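Local coordinates for putative lipoprotein YcdA (Bacillus subtilis subsp. subtilis str. 168, PDB 4R4G) that is of unknown function but is probably a membrane-anchored lipoprotein, built from an Ig-like N-terminal domain and an alpha+beta C-terminal domain, at residues A[239-245]-A[286-292]. Sequence-based numbering, arbitrary orientation. Where two conformers were deposited one is given.
Sequences TVKPVDA and LGPASSE
Leu286 lays its isobutyl group over Val243 and Ala245, the valine and leucine side chains crossing at about a right angle. Its CD1 packs 3.7 Å from CG1 of Val243 and 3.8 Å from CB of Ala245, while CD2 rests near the carbonyl oxygen of Asp244. With CG anti to the carbonyl carbon (chi1 -46°), Leu286 sends CD1 toward Val243 and Ala245. With an alanine here, CB would still touch CG1 of Val243, but CB of Ala245 would probably lose its apolar neighbour. Two backbone bonds hold the two segments together beside this patch: Asp244 N gives its hydrogen to Gly287 O at 2.8 Å, nearly straight (172°), and Ala289 N gives its own to Pro242 O at 2.7 Å, the donor tilted 20° from the carbonyl plane. Pro242 O also receives a CA-H contact from Pro288. Between the segments the Ala289 methyl is wedged against CG of Pro242, 3.8 Å away, and CB of Asp244, whose carboxylate turns to Ser246. The aliphatic part of Lys241 runs alongside the Pro288 ring, both pointing the same way, with CE 3.7 Å from CB of the proline. The chain then bows away through Ser290 and Ser291, the latter's hydroxyl bonding Lys325, and returns at Glu292, where CG2 of Thr239 meets the carboxylate and Glu292 CA makes a CA-H contact with Val240 O. Val243 also forms backbone bonds with Phe323 and Lys325, placing the C-terminal strand 324-325 beside this junction. The arrangement is a single antiparallel beta bridge, Val243 and Pro288 forming a non-hydrogen-bonded pair, by which the loop after helix 268-283 joins strand 233-244 before strand 293-301 pairs with it in the mixed sheet of the C-terminal domain.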
ATOM      1  N   THR A 239      -3.733   8.175   4.400  1.00 61.53           N
ATOM      2  CA  THR A 239      -4.292   9.512   4.533  1.00 62.65           C
ATOM      3  C   THR A 239      -4.961   9.498   5.879  1.00 68.47           C
ATOM      4  O   THR A 239      -5.923   8.753   6.111  1.00 69.77           O
ATOM      5  CB  THR A 239      -5.169   9.892   3.322  1.00 70.38           C
ATOM      6  OG1 THR A 239      -4.409   9.747   2.094  1.00 68.65           O
ATOM      7  CG2 THR A 239      -5.732  11.297   3.441  1.00 63.98           C
ATOM      8  N   VAL A 240      -4.392  10.270   6.797  1.00 64.36           N
ATOM      9  CA  VAL A 240      -4.819  10.251   8.169  1.00 63.32           C
ATOM     10  C   VAL A 240      -5.489  11.541   8.591  1.00 71.05           C
ATOM     11  O   VAL A 240      -4.910  12.620   8.428  1.00 71.89           O
ATOM     12  CB  VAL A 240      -3.580   9.952   9.078  1.00 65.29           C
ATOM     13  CG1 VAL A 240      -3.917  10.084  10.573  1.00 65.21           C
ATOM     14  CG2 VAL A 240      -2.972   8.577   8.774  1.00 63.05           C
ATOM     15  N   LYS A 241      -6.711  11.399   9.176  1.00 68.99           N
ATOM     16  CA  LYS A 241      -7.496  12.461   9.795  0.50 70.26           C
ATOM     17  C   LYS A 241      -7.099  12.434  11.279  1.00 74.01           C
ATOM     18  O   LYS A 241      -7.434  11.453  11.955  1.00 72.41           O
ATOM     19  CB  LYS A 241      -9.007  12.206   9.572  0.50 73.42           C
ATOM     20  CG  LYS A 241      -9.953  13.245  10.195  0.50 86.15           C
ATOM     21  CD  LYS A 241     -11.442  12.954   9.886  0.50 96.29           C
ATOM     22  CE  LYS A 241     -12.059  11.851  10.731  0.50 99.33           C
ATOM     23  NZ  LYS A 241     -13.418  11.478  10.263  0.50104.23           N
ATOM     24  N   PRO A 242      -6.309  13.399  11.797  1.00 71.43           N
ATOM     25  CA  PRO A 242      -5.887  13.295  13.196  1.00 70.87           C
ATOM     26  C   PRO A 242      -6.903  13.787  14.202  1.00 77.58           C
ATOM     27  O   PRO A 242      -7.835  14.490  13.832  1.00 80.77           O
ATOM     28  CB  PRO A 242      -4.646  14.189  13.248  1.00 73.21           C
ATOM     29  CG  PRO A 242      -4.873  15.206  12.222  1.00 79.74           C
ATOM     30  CD  PRO A 242      -5.750  14.611  11.157  1.00 74.85           C
ATOM     31  N   VAL A 243      -6.688  13.448  15.481  1.00 71.33           N
ATOM     32  CA  VAL A 243      -7.458  13.977  16.581  1.00 72.33           C
ATOM     33  C   VAL A 243      -6.860  15.394  16.774  1.00 81.78           C
ATOM     34  O   VAL A 243      -5.635  15.547  16.703  1.00 80.77           O
ATOM     35  CB  VAL A 243      -7.363  13.044  17.847  1.00 74.07           C
ATOM     36  CG1 VAL A 243      -7.681  13.772  19.130  1.00 73.66           C
ATOM     37  CG2 VAL A 243      -8.258  11.820  17.722  1.00 73.61           C
ATOM     38  N   ASP A 244      -7.710  16.429  16.938  1.00 82.95           N
ATOM     39  CA  ASP A 244      -7.219  17.790  17.174  1.00 84.88           C
ATOM     40  C   ASP A 244      -7.033  17.983  18.669  1.00 86.51           C
ATOM     41  O   ASP A 244      -7.993  18.254  19.385  1.00 87.69           O
ATOM     42  CB  ASP A 244      -8.149  18.862  16.568  1.00 89.89           C
ATOM     43  CG  ASP A 244      -7.679  20.300  16.757  1.00104.07           C
ATOM     44  OD1 ASP A 244      -6.496  20.502  17.113  1.00102.89           O
ATOM     45  OD2 ASP A 244      -8.491  21.222  16.534  1.00116.99           O
ATOM     46  N   ALA A 245      -5.787  17.824  19.128  1.00 81.59           N
ATOM     47  CA  ALA A 245      -5.390  17.916  20.532  1.00 81.67           C
ATOM     48  C   ALA A 245      -4.879  19.306  20.885  1.00 90.41           C
ATOM     49  O   ALA A 245      -4.260  19.491  21.947  1.00 90.12           O
ATOM     50  CB  ALA A 245      -4.331  16.875  20.843  1.00 80.00           C
ATOM     51  N   LEU A 286     -11.817  14.886  22.676  1.00 71.36           N
ATOM     52  CA  LEU A 286     -11.390  15.641  21.506  1.00 71.10           C
ATOM     53  C   LEU A 286     -11.932  15.064  20.210  1.00 80.86           C
ATOM     54  O   LEU A 286     -12.043  13.847  20.069  1.00 81.34           O
ATOM     55  CB  LEU A 286      -9.865  15.702  21.401  1.00 68.60           C
ATOM     56  CG  LEU A 286      -9.011  16.016  22.593  1.00 73.26           C
ATOM     57  CD1 LEU A 286      -7.595  15.514  22.346  1.00 72.33           C
ATOM     58  CD2 LEU A 286      -8.993  17.490  22.907  1.00 75.79           C
ATOM     59  N   GLY A 287     -12.162  15.930  19.236  1.00 80.90           N
ATOM     60  CA  GLY A 287     -12.630  15.514  17.918  1.00 81.02           C
ATOM     61  C   GLY A 287     -11.575  15.549  16.835  1.00 82.72           C
ATOM     62  O   GLY A 287     -10.462  16.024  17.067  1.00 81.33           O
ATOM     63  N   PRO A 288     -11.889  15.069  15.620  1.00 80.84           N
ATOM     64  CA  PRO A 288     -10.896  15.128  14.545  1.00 80.49           C
ATOM     65  C   PRO A 288     -10.583  16.551  14.098  1.00 89.86           C
ATOM     66  O   PRO A 288     -11.396  17.473  14.279  1.00 92.05           O
ATOM     67  CB  PRO A 288     -11.544  14.344  13.403  1.00 81.26           C
ATOM     68  CG  PRO A 288     -12.742  13.711  13.956  1.00 86.21           C
ATOM     69  CD  PRO A 288     -13.154  14.499  15.134  1.00 83.63           C
ATOM     70  N   ALA A 289      -9.382  16.718  13.527  1.00 87.00           N
ATOM     71  CA  ALA A 289      -8.918  17.979  12.979  1.00 89.41           C
ATOM     72  C   ALA A 289      -9.516  18.170  11.590  1.00 96.79           C
ATOM     73  O   ALA A 289      -9.941  17.190  10.964  1.00 94.92           O
ATOM     74  CB  ALA A 289      -7.401  17.989  12.921  1.00 88.91           C
ATOM     75  N   SER A 290      -9.590  19.430  11.127  1.00 98.76           N
ATOM     76  CA  SER A 290     -10.112  19.797   9.795  1.00101.14           C
ATOM     77  C   SER A 290      -9.275  19.134   8.677  1.00104.16           C
ATOM     78  O   SER A 290      -9.820  18.452   7.797  1.00102.95           O
ATOM     79  CB  SER A 290     -10.104  21.317   9.635  1.00108.73           C
ATOM     80  OG  SER A 290      -9.031  21.913  10.349  1.00120.84           O
ATOM     81  N   SER A 291      -7.935  19.287   8.793  1.00100.10           N
ATOM     82  CA  SER A 291      -6.880  18.798   7.902  1.00 97.72           C
ATOM     83  C   SER A 291      -6.698  17.270   7.906  1.00 96.16           C
ATOM     84  O   SER A 291      -7.257  16.549   8.733  1.00 94.84           O
ATOM     85  CB  SER A 291      -5.549  19.442   8.286  1.00102.40           C
ATOM     86  OG  SER A 291      -5.206  19.192   9.641  1.00109.58           O
ATOM     87  N   GLU A 292      -5.905  16.811   6.937  1.00 89.86           N
ATOM     88  CA  GLU A 292      -5.467  15.445   6.699  1.00 86.52           C
ATOM     89  C   GLU A 292      -3.984  15.471   6.393  1.00 89.46           C
ATOM     90  O   GLU A 292      -3.481  16.480   5.901  1.00 91.92           O
ATOM     91  CB  GLU A 292      -6.229  14.809   5.526  1.00 87.09           C
ATOM     92  CG  GLU A 292      -7.584  14.219   5.876  1.00 99.00           C
ATOM     93  CD  GLU A 292      -8.234  13.373   4.791  1.00121.52           C
ATOM     94  OE1 GLU A 292      -8.094  13.708   3.589  1.00104.94           O
ATOM     95  OE2 GLU A 292      -8.895  12.370   5.152  1.00117.13           O
TER